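Local atomic coordinates of UDP-N-Acetylenolpyruvylglucosamine Reductase (Thermus caldophilus, PDB entry 2GQT), a protein that uses bound FAD to reduce UDP-N-acetylenolpyruvylglucosamine to UDP-N-acetylmuramate with NADPH, a step in building the bacterial cell wall. Residues Val133-Ala138 with His155-Gly160; Thr38-Arg43 with Pro59-Arg64; Lys202-Gln207 with Leu258-Glu263. All blocks are in the same frame, centred on the assembly; numbering follows the deposited sequence.

Contact 1 (Val133-Ala138 with His155-Gly160)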
loop_
_atom_site.group_PDB
_atom_site.type_symbol
_atom_site.label_atom_id
_atom_site.label_comp_id
_atom_site.label_asym_id
_atom_site.label_seq_id
_atom_site.Cartn_x
_atom_site.Cartn_y
_atom_site.Cartn_z
ATOM N N VAL A 133 10.287 12.109 7.727
ATOM C CA VAL A 133 10.651 11.783 6.350
ATOM C C VAL A 133 12.158 11.979 6.182
ATOM O O VAL A 133 12.704 13.017 6.570
ATOM C CB VAL A 133 9.902 12.670 5.323
ATOM C CG1 VAL A 133 10.276 12.285 3.895
ATOM C CG2 VAL A 133 8.401 12.580 5.509
ATOM N N PHE A 134 12.812 10.970 5.624
ATOM C CA PHE A 134 14.224 11.033 5.317
ATOM C C PHE A 134 14.366 11.445 3.859
ATOM O O PHE A 134 13.865 10.776 2.955
ATOM C CB PHE A 134 14.872 9.664 5.552
ATOM C CG PHE A 134 16.341 9.636 5.261
ATOM C CD1 PHE A 134 16.816 9.247 4.018
ATOM C CD2 PHE A 134 17.252 10.021 6.229
ATOM C CE1 PHE A 134 18.188 9.240 3.749
ATOM C CE2 PHE A 134 18.612 10.016 5.971
ATOM C CZ PHE A 134 19.077 9.619 4.736
ATOM N N HIS A 135 15.034 12.571 3.635
ATOM C CA HIS A 135 15.307 13.045 2.287
ATOM C C HIS A 135 16.526 13.951 2.304
ATOM O O HIS A 135 16.831 14.566 3.324
ATOM C CB HIS A 135 14.082 13.747 1.668
ATOM C CG HIS A 135 13.646 15.000 2.376
ATOM N ND1 HIS A 135 14.008 16.262 1.954
ATOM C CD2 HIS A 135 12.805 15.186 3.420
ATOM C CE1 HIS A 135 13.449 17.167 2.739
ATOM N NE2 HIS A 135 12.711 16.540 3.636
ATOM N N ASP A 136 17.220 14.021 1.167
ATOM C CA ASP A 136 18.444 14.817 1.043
ATOM C C ASP A 136 19.433 14.487 2.159
ATOM O O ASP A 136 20.077 15.376 2.708
ATOM C CB ASP A 136 18.128 16.322 1.030
ATOM C CG ASP A 136 17.122 16.704 -0.038
ATOM O OD1 ASP A 136 17.319 16.327 -1.207
ATOM O OD2 ASP A 136 16.127 17.378 0.300
ATOM N N GLY A 137 19.532 13.201 2.498
ATOM C CA GLY A 137 20.491 12.731 3.492
ATOM C C GLY A 137 20.180 13.015 4.955
ATOM O O GLY A 137 21.022 12.767 5.818
ATOM N N ALA A 138 18.982 13.516 5.250
ATOM C CA ALA A 138 18.632 13.906 6.621
ATOM C C ALA A 138 17.187 13.567 6.985
ATOM O O ALA A 138 16.347 13.401 6.116
ATOM C CB ALA A 138 18.892 15.389 6.834
ATOM N N HIS A 155 2.311 14.326 -1.650
ATOM C CA HIS A 155 3.406 15.017 -2.324
ATOM C C HIS A 155 4.552 15.092 -1.326
ATOM O O HIS A 155 4.786 16.119 -0.687
ATOM C CB HIS A 155 2.962 16.417 -2.789
ATOM C CG HIS A 155 3.902 17.087 -3.743
ATOM N ND1 HIS A 155 4.370 16.483 -4.890
ATOM C CD2 HIS A 155 4.409 18.344 -3.747
ATOM C CE1 HIS A 155 5.153 17.326 -5.541
ATOM N NE2 HIS A 155 5.196 18.461 -4.865
ATOM N N LEU A 156 5.235 13.969 -1.141
ATOM C CA LEU A 156 6.369 13.940 -0.230
ATOM C C LEU A 156 7.539 14.715 -0.810
ATOM O O LEU A 156 7.621 14.884 -2.033
ATOM C CB LEU A 156 6.815 12.499 0.038
ATOM C CG LEU A 156 5.817 11.544 0.674
ATOM C CD1 LEU A 156 6.472 10.190 0.860
ATOM C CD2 LEU A 156 5.301 12.070 1.995
ATOM N N PRO A 157 8.450 15.198 0.055
ATOM C CA PRO A 157 9.691 15.749 -0.482
ATOM C C PRO A 157 10.348 14.787 -1.463
ATOM O O PRO A 157 10.268 13.572 -1.269
ATOM C CB PRO A 157 10.552 15.929 0.763
ATOM C CG PRO A 157 9.566 16.171 1.853
ATOM C CD PRO A 157 8.390 15.301 1.527
ATOM N N PRO A 158 10.971 15.314 -2.534
ATOM C CA PRO A 158 11.592 14.453 -3.538
ATOM C C PRO A 158 12.520 13.394 -2.936
ATOM O O PRO A 158 13.400 13.722 -2.135
ATOM C CB PRO A 158 12.365 15.446 -4.420
ATOM C CG PRO A 158 11.638 16.703 -4.269
ATOM C CD PRO A 158 11.088 16.743 -2.887
ATOM N N GLY A 159 12.311 12.143 -3.329
ATOM C CA GLY A 159 13.089 11.024 -2.815
ATOM C C GLY A 159 12.750 10.635 -1.380
ATOM O O GLY A 159 13.406 9.767 -0.800
ATOM N N GLY A 160 11.713 11.248 -0.813
ATOM C CA GLY A 160 11.395 11.084 0.607
ATOM C C GLY A 160 11.015 9.675 1.003
ATOM O O GLY A 160 10.218 9.016 0.332
HETATM O O HOH W 1 16.074 9.675 1.113
HETATM O O HOH W 2 15.844 12.714 -1.059
HETATM O O HOH W 3 14.209 16.238 -1.160
#
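The imidazole of H135 lies over P157 in a CH-pi contact: P157 CB stands 3.5 Å from the ring centroid and only 4° off the ring normal, while CG of the same proline reaches out over the NE2 side of the ring. The two side chains cross at about a right angle. With chi1 at 64°, H135 CG sits between the backbone N and the carbonyl carbon, which lifts the ring over the proline. Both ring nitrogens are engaged: ND1 donates to D136 OD2 (2.9 Å), which lies in the ring plane, and NE2 is hydrogen-bonded to Y142 OH. With an alanine here, P157 CB is likely to lose the ring above it, and D136 OD2 and Y142 OH their imidazole partner.

The pair joins the end of a beta hairpin, whose strands 128-135 and 138-142 are linked by a type I' turn from H135 to A138, to the type II turn P157-G160 that leads into strand 161-171. G160 CA approaches F134 O at 3.4 Å in a CA-H...O contact and lies 3.7 Å from V133 CG1, so close that a side chain on G160 would run into that methyl. Three waters bridge the two segments. One donates to both F134 O and G159 O; a second accepts from D136 N and donates to P158 O; the third donates to D136 OD2 and, at 2.8 Å, to P158 O.

Contact 2 (Thr38-Arg43 with Pro59-Arg64)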
loop_
_atom_site.group_PDB
_atom_site.type_symbol
_atom_site.label_atom_id
_atom_site.label_comp_id
_atom_site.label_asym_id
_atom_site.label_seq_id
_atom_site.Cartn_x
_atom_site.Cartn_y
_atom_site.Cartn_z
ATOM N N THR A 38 20.753 4.789 0.770
ATOM C CA THR A 38 20.235 5.871 -0.077
ATOM C C THR A 38 21.322 6.659 -0.816
ATOM O O THR A 38 21.036 7.699 -1.407
ATOM C CB THR A 38 19.367 6.868 0.726
ATOM O OG1 THR A 38 20.102 7.353 1.858
ATOM C CG2 THR A 38 18.080 6.211 1.191
ATOM N N GLU A 39 22.555 6.158 -0.793
ATOM C CA GLU A 39 23.682 6.840 -1.436
ATOM C C GLU A 39 23.691 6.657 -2.950
ATOM O O GLU A 39 24.416 7.356 -3.659
ATOM C CB GLU A 39 25.003 6.367 -0.835
ATOM C CG GLU A 39 25.286 6.929 0.546
ATOM C CD GLU A 39 26.590 6.413 1.127
ATOM O OE1 GLU A 39 27.162 5.455 0.563
ATOM O OE2 GLU A 39 27.036 6.959 2.156
ATOM N N ALA A 40 22.897 5.706 -3.435
ATOM C CA ALA A 40 22.692 5.502 -4.861
ATOM C C ALA A 40 21.188 5.471 -5.148
ATOM O O ALA A 40 20.394 5.334 -4.210
ATOM C CB ALA A 40 23.355 4.215 -5.304
ATOM N N PRO A 41 20.786 5.621 -6.429
ATOM C CA PRO A 41 19.365 5.587 -6.797
ATOM C C PRO A 41 18.609 4.420 -6.161
ATOM O O PRO A 41 19.080 3.285 -6.186
ATOM C CB PRO A 41 19.401 5.434 -8.319
ATOM C CG PRO A 41 20.678 6.103 -8.720
ATOM C CD PRO A 41 21.649 5.850 -7.608
ATOM N N TYR A 42 17.443 4.723 -5.601
ATOM C CA TYR A 42 16.689 3.758 -4.808
ATOM C C TYR A 42 15.193 3.928 -5.018
ATOM O O TYR A 42 14.727 4.983 -5.472
ATOM C CB TYR A 42 17.016 3.919 -3.313
ATOM C CG TYR A 42 16.696 5.299 -2.776
ATOM C CD1 TYR A 42 15.416 5.614 -2.300
ATOM C CD2 TYR A 42 17.665 6.303 -2.776
ATOM C CE1 TYR A 42 15.119 6.885 -1.833
ATOM C CE2 TYR A 42 17.380 7.573 -2.307
ATOM C CZ TYR A 42 16.104 7.863 -1.839
ATOM O OH TYR A 42 15.829 9.128 -1.371
ATOM N N ARG A 43 14.460 2.869 -4.679
ATOM C CA ARG A 43 13.015 2.888 -4.500
ATOM C C ARG A 43 12.745 2.315 -3.111
ATOM O O ARG A 43 13.583 1.594 -2.570
ATOM C CB ARG A 43 12.335 1.995 -5.536
ATOM C CG ARG A 43 12.592 2.372 -6.985
ATOM C CD ARG A 43 11.922 1.378 -7.902
ATOM N NE ARG A 43 12.325 1.563 -9.291
ATOM C CZ ARG A 43 11.546 2.048 -10.249
ATOM N NH1 ARG A 43 10.290 2.402 -9.997
ATOM N NH2 ARG A 43 12.031 2.167 -11.474
ATOM N N PRO A 59 16.188 -1.782 -11.788
ATOM C CA PRO A 59 17.636 -1.712 -11.588
ATOM C C PRO A 59 18.105 -0.993 -10.318
ATOM O O PRO A 59 19.256 -1.171 -9.909
ATOM C CB PRO A 59 18.114 -0.954 -12.832
ATOM C CG PRO A 59 16.996 -0.022 -13.130
ATOM C CD PRO A 59 15.710 -0.705 -12.680
ATOM N N GLU A 60 17.229 -0.204 -9.698
ATOM C CA GLU A 60 17.606 0.586 -8.530
ATOM C C GLU A 60 17.690 -0.285 -7.281
ATOM O O GLU A 60 17.187 -1.414 -7.259
ATOM C CB GLU A 60 16.611 1.728 -8.287
ATOM C CG GLU A 60 16.501 2.747 -9.416
ATOM C CD GLU A 60 15.546 2.333 -10.518
ATOM O OE1 GLU A 60 14.791 1.349 -10.349
ATOM O OE2 GLU A 60 15.551 3.009 -11.570
ATOM N N ARG A 61 18.330 0.247 -6.243
ATOM C CA ARG A 61 18.291 -0.380 -4.931
ATOM C C ARG A 61 16.853 -0.314 -4.438
ATOM O O ARG A 61 16.230 0.745 -4.494
ATOM C CB ARG A 61 19.202 0.359 -3.962
ATOM C CG ARG A 61 20.668 0.340 -4.351
ATOM C CD ARG A 61 21.480 1.070 -3.309
ATOM N NE ARG A 61 22.910 1.005 -3.597
ATOM C CZ ARG A 61 23.852 1.553 -2.836
ATOM N NH1 ARG A 61 23.526 2.223 -1.737
ATOM N NH2 ARG A 61 25.128 1.432 -3.179
ATOM N N VAL A 62 16.324 -1.453 -3.999
ATOM C CA VAL A 62 14.977 -1.492 -3.436
ATOM C C VAL A 62 15.119 -1.630 -1.921
ATOM O O VAL A 62 15.657 -2.620 -1.430
ATOM C CB VAL A 62 14.131 -2.631 -4.052
ATOM C CG1 VAL A 62 12.757 -2.666 -3.418
ATOM C CG2 VAL A 62 13.990 -2.421 -5.552
ATOM N N ILE A 63 14.666 -0.615 -1.195
ATOM C CA ILE A 63 14.852 -0.521 0.244
ATOM C C ILE A 63 13.604 -0.976 0.996
ATOM O O ILE A 63 12.486 -0.535 0.694
ATOM C CB ILE A 63 15.211 0.918 0.656
ATOM C CG1 ILE A 63 16.547 1.336 0.033
ATOM C CG2 ILE A 63 15.263 1.054 2.172
ATOM C CD1 ILE A 63 16.890 2.791 0.220
ATOM N N ARG A 64 13.815 -1.876 1.954
ATOM C CA ARG A 64 12.795 -2.313 2.914
ATOM C C ARG A 64 13.211 -1.816 4.287
ATOM O O ARG A 64 14.372 -1.963 4.679
ATOM C CB ARG A 64 12.739 -3.844 2.984
ATOM C CG ARG A 64 12.104 -4.551 1.823
ATOM C CD ARG A 64 11.870 -6.010 2.182
ATOM N NE ARG A 64 12.990 -6.662 2.872
ATOM C CZ ARG A 64 12.919 -7.881 3.391
ATOM N NH1 ARG A 64 11.786 -8.571 3.300
ATOM N NH2 ARG A 64 13.969 -8.422 3.992
HETATM O O HOH W 4 26.520 2.942 -0.840
HETATM O O HOH W 5 13.863 2.235 -13.531
#
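R43 and V62, like Y42 and R61 before them, are paired in parallel register, and the two strands are stitched by R61 N to P41 O, R43 N to R61 O (2.8 Å) and I63 N to R43 O (2.8 Å). Beside this ladder runs a salt bridge. R43 NE donates to E60 OE1 at 2.7 Å, the oxygen lying at the edge of the guanidinium near its plane, whereas the donor comes from well above the carboxylate plane; the two flat groups are turned 65° apart. A weak second bond from R43 NH2 ends on the same OE1, and a water donates to E60 OE2 and accepts weakly from R43 NH2. The arginine is extended from CG to NE, while the glutamate bends at chi2 (84°) to bring OE1 to the guanidinium edge. R43 NH2 also reaches P268 O, and its guanidinium makes a cation-pi contact with W267.

On the face that carries Y42 and R61, the stretched R61 chain passes A40, whose CB sits over the centre of the guanidinium, 3.7 Å from NE. NH1 of R61 is held by A37 O at the end of helix 31-37, and a water joins NH2 to E39 OE1. I63 CD1 touches both Y42 CB and T38 CG2, 3.7 Å from each, and T38 CG2 in turn lies over one face of the tyrosine ring, toward its rim.

Strand 42-44 is one of the two outermost strands of a mixed four-stranded sheet. Strand 22-28, helix 31-37 and strand 42-44 form a beta-alpha-beta crossover, with 61-65 lying between the two parallel strands, within the FAD-binding domain of the PCMH-like flavoproteins to which MurB belongs.

Contact 3 (Lys202-Gln207 with Leu258-Glu263)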
loop_
_atom_site.group_PDB
_atom_site.type_symbol
_atom_site.label_atom_id
_atom_site.label_comp_id
_atom_site.label_asym_id
_atom_site.label_seq_id
_atom_site.Cartn_x
_atom_site.Cartn_y
_atom_site.Cartn_z
ATOM N N LYS A 202 -8.902 3.313 -10.836
ATOM C CA LYS A 202 -9.526 4.467 -10.188
ATOM C C LYS A 202 -10.981 4.588 -10.635
ATOM O O LYS A 202 -11.348 4.111 -11.706
ATOM C CB LYS A 202 -8.808 5.753 -10.602
ATOM C CG LYS A 202 -7.384 5.889 -10.107
ATOM C CD LYS A 202 -6.773 7.200 -10.589
ATOM C CE LYS A 202 -5.466 7.516 -9.877
ATOM N NZ LYS A 202 -4.376 6.600 -10.287
ATOM N N ASN A 203 -11.795 5.271 -9.835
ATOM C CA ASN A 203 -13.164 5.588 -10.232
ATOM C C ASN A 203 -13.253 6.924 -10.979
ATOM O O ASN A 203 -12.702 7.931 -10.517
ATOM C CB ASN A 203 -14.088 5.604 -9.010
ATOM C CG ASN A 203 -14.189 4.252 -8.326
ATOM O OD1 ASN A 203 -14.066 3.203 -8.959
ATOM N ND2 ASN A 203 -14.428 4.271 -7.022
ATOM N N PRO A 204 -13.930 6.942 -12.145
ATOM C CA PRO A 204 -14.213 8.218 -12.797
ATOM C C PRO A 204 -15.155 9.059 -11.932
ATOM O O PRO A 204 -15.853 8.496 -11.081
ATOM C CB PRO A 204 -14.917 7.801 -14.095
ATOM C CG PRO A 204 -14.547 6.381 -14.301
ATOM C CD PRO A 204 -14.450 5.809 -12.928
ATOM N N PRO A 205 -15.166 10.398 -12.127
ATOM C CA PRO A 205 -16.077 11.249 -11.349
ATOM C C PRO A 205 -17.535 10.793 -11.441
ATOM O O PRO A 205 -18.104 10.734 -12.535
ATOM C CB PRO A 205 -15.898 12.640 -11.980
ATOM C CG PRO A 205 -15.167 12.409 -13.280
ATOM C CD PRO A 205 -14.336 11.191 -13.052
ATOM N N GLY A 206 -18.114 10.445 -10.293
ATOM C CA GLY A 206 -19.518 10.047 -10.213
ATOM C C GLY A 206 -19.802 8.673 -10.788
ATOM O O GLY A 206 -20.947 8.355 -11.120
ATOM N N GLN A 207 -18.753 7.860 -10.907
ATOM C CA GLN A 207 -18.853 6.509 -11.458
ATOM C C GLN A 207 -18.110 5.514 -10.567
ATOM O O GLN A 207 -17.327 5.912 -9.701
ATOM C CB GLN A 207 -18.289 6.473 -12.885
ATOM C CG GLN A 207 -19.093 7.281 -13.914
ATOM C CD GLN A 207 -18.304 7.591 -15.184
ATOM O OE1 GLN A 207 -17.628 6.725 -15.743
ATOM N NE2 GLN A 207 -18.396 8.834 -15.648
ATOM N N LEU A 258 -13.521 0.826 -21.436
ATOM C CA LEU A 258 -13.833 1.833 -20.418
ATOM C C LEU A 258 -12.634 2.761 -20.224
ATOM O O LEU A 258 -11.517 2.288 -20.060
ATOM C CB LEU A 258 -14.188 1.159 -19.086
ATOM C CG LEU A 258 -15.490 0.352 -18.999
ATOM C CD1 LEU A 258 -15.426 -0.668 -17.876
ATOM C CD2 LEU A 258 -16.694 1.285 -18.847
ATOM N N PRO A 259 -12.859 4.093 -20.275
ATOM C CA PRO A 259 -11.759 5.028 -20.028
ATOM C C PRO A 259 -11.331 5.069 -18.548
ATOM O O PRO A 259 -11.544 6.069 -17.851
ATOM C CB PRO A 259 -12.343 6.372 -20.473
ATOM C CG PRO A 259 -13.797 6.233 -20.238
ATOM C CD PRO A 259 -14.123 4.800 -20.563
ATOM N N LEU A 260 -10.731 3.978 -18.077
ATOM C CA LEU A 260 -10.278 3.877 -16.689
ATOM C C LEU A 260 -8.764 4.027 -16.583
ATOM O O LEU A 260 -8.025 3.542 -17.443
ATOM C CB LEU A 260 -10.710 2.534 -16.091
ATOM C CG LEU A 260 -12.209 2.255 -15.922
ATOM C CD1 LEU A 260 -12.445 0.825 -15.475
ATOM C CD2 LEU A 260 -12.842 3.230 -14.941
ATOM N N GLU A 261 -8.313 4.704 -15.524
ATOM C CA GLU A 261 -6.885 4.843 -15.229
ATOM C C GLU A 261 -6.507 3.875 -14.111
ATOM O O GLU A 261 -7.316 3.599 -13.222
ATOM C CB GLU A 261 -6.532 6.288 -14.832
ATOM C CG GLU A 261 -6.670 7.329 -15.956
ATOM C CD GLU A 261 -5.652 7.155 -17.082
ATOM O OE1 GLU A 261 -4.473 6.840 -16.803
ATOM O OE2 GLU A 261 -6.033 7.343 -18.260
ATOM N N LEU A 262 -5.277 3.368 -14.162
ATOM C CA LEU A 262 -4.769 2.461 -13.134
ATOM C C LEU A 262 -4.618 3.132 -11.782
ATOM O O LEU A 262 -4.130 4.262 -11.686
ATOM C CB LEU A 262 -3.412 1.894 -13.537
ATOM C CG LEU A 262 -3.368 0.661 -14.427
ATOM C CD1 LEU A 262 -1.917 0.273 -14.643
ATOM C CD2 LEU A 262 -4.147 -0.495 -13.807
ATOM N N GLU A 263 -5.034 2.421 -10.745
ATOM C CA GLU A 263 -4.756 2.809 -9.366
ATOM C C GLU A 263 -3.369 2.287 -8.960
ATOM O O GLU A 263 -2.643 2.949 -8.210
ATOM C CB GLU A 263 -5.848 2.263 -8.444
ATOM C CG GLU A 263 -5.666 2.547 -6.954
ATOM C CD GLU A 263 -5.951 3.993 -6.551
ATOM O OE1 GLU A 263 -6.134 4.857 -7.427
ATOM O OE2 GLU A 263 -5.972 4.273 -5.334
HETATM O O HOH W 6 -10.328 5.705 -13.743
#
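L260 meets P204 where two irregular segments of the MurB C-terminal domain run side by side, one leading into helix 209-215 and the other connecting helix 244-257 to strand 265-267. Its methyl CD2 meets CG and CD of the proline, 3.6 Å from CG, with the side chains crossing at a slant. P204 itself opens the type II turn P204-Q207. L260 is buried, and it also touches F201, I213 of helix 209-215 and V254 of helix 244-257.

At E261 the backbone takes over. Its carbonyl O accepts from K202 N at 2.9 Å in a nearly straight bond (169° at the hydrogen), and its amide N donates to a water that in turn donates to K202 O. The N-H and C=O of K202 are thus both tied to E261, one directly and one through water. The side chain of E261 lends its CB to the apolar stem of the lysine.

L262 turns its own side chain away, onto F201 and V251, but offers its carbonyl O to K202 NZ at 2.7 Å, the donor tilted 22° from the carbonyl plane. The lysine reaches it because its otherwise extended chain folds at the last torsion (chi4 70°).

E263 closes the segment close to the catalytic centre: its side chain touches R152, assigned to the active site, and lies about 5 Å from that of C199, the assigned proton donor. The E263 side chain crosses that of K202 at about a right angle. Its salt bridge to NZ is long, and OE1 comes nearest to the aliphatic part of the chain, 3.1 Å from K202 CG.

Contacts 1 and 2 form one neighbourhood, their centres 13 Å apart. Y42, from the edge strand of contact 2, places its OH 2.6 Å from G159 O in the turn of contact 1, a probable hydrogen bond, and F134 CE1 packs against T38 OG1 at 3.3 Å. Both also approach the cofactor: G160 touches FAD and the R43 side chain is about 5 Å from it. Contact 3 stands apart, its centre 30 and 31 Å from those of contacts 1 and 2, with nearest atoms about 13 Å away in each case. It nevertheless approaches the same FAD, which lies about 5 Å from the side chain of E263.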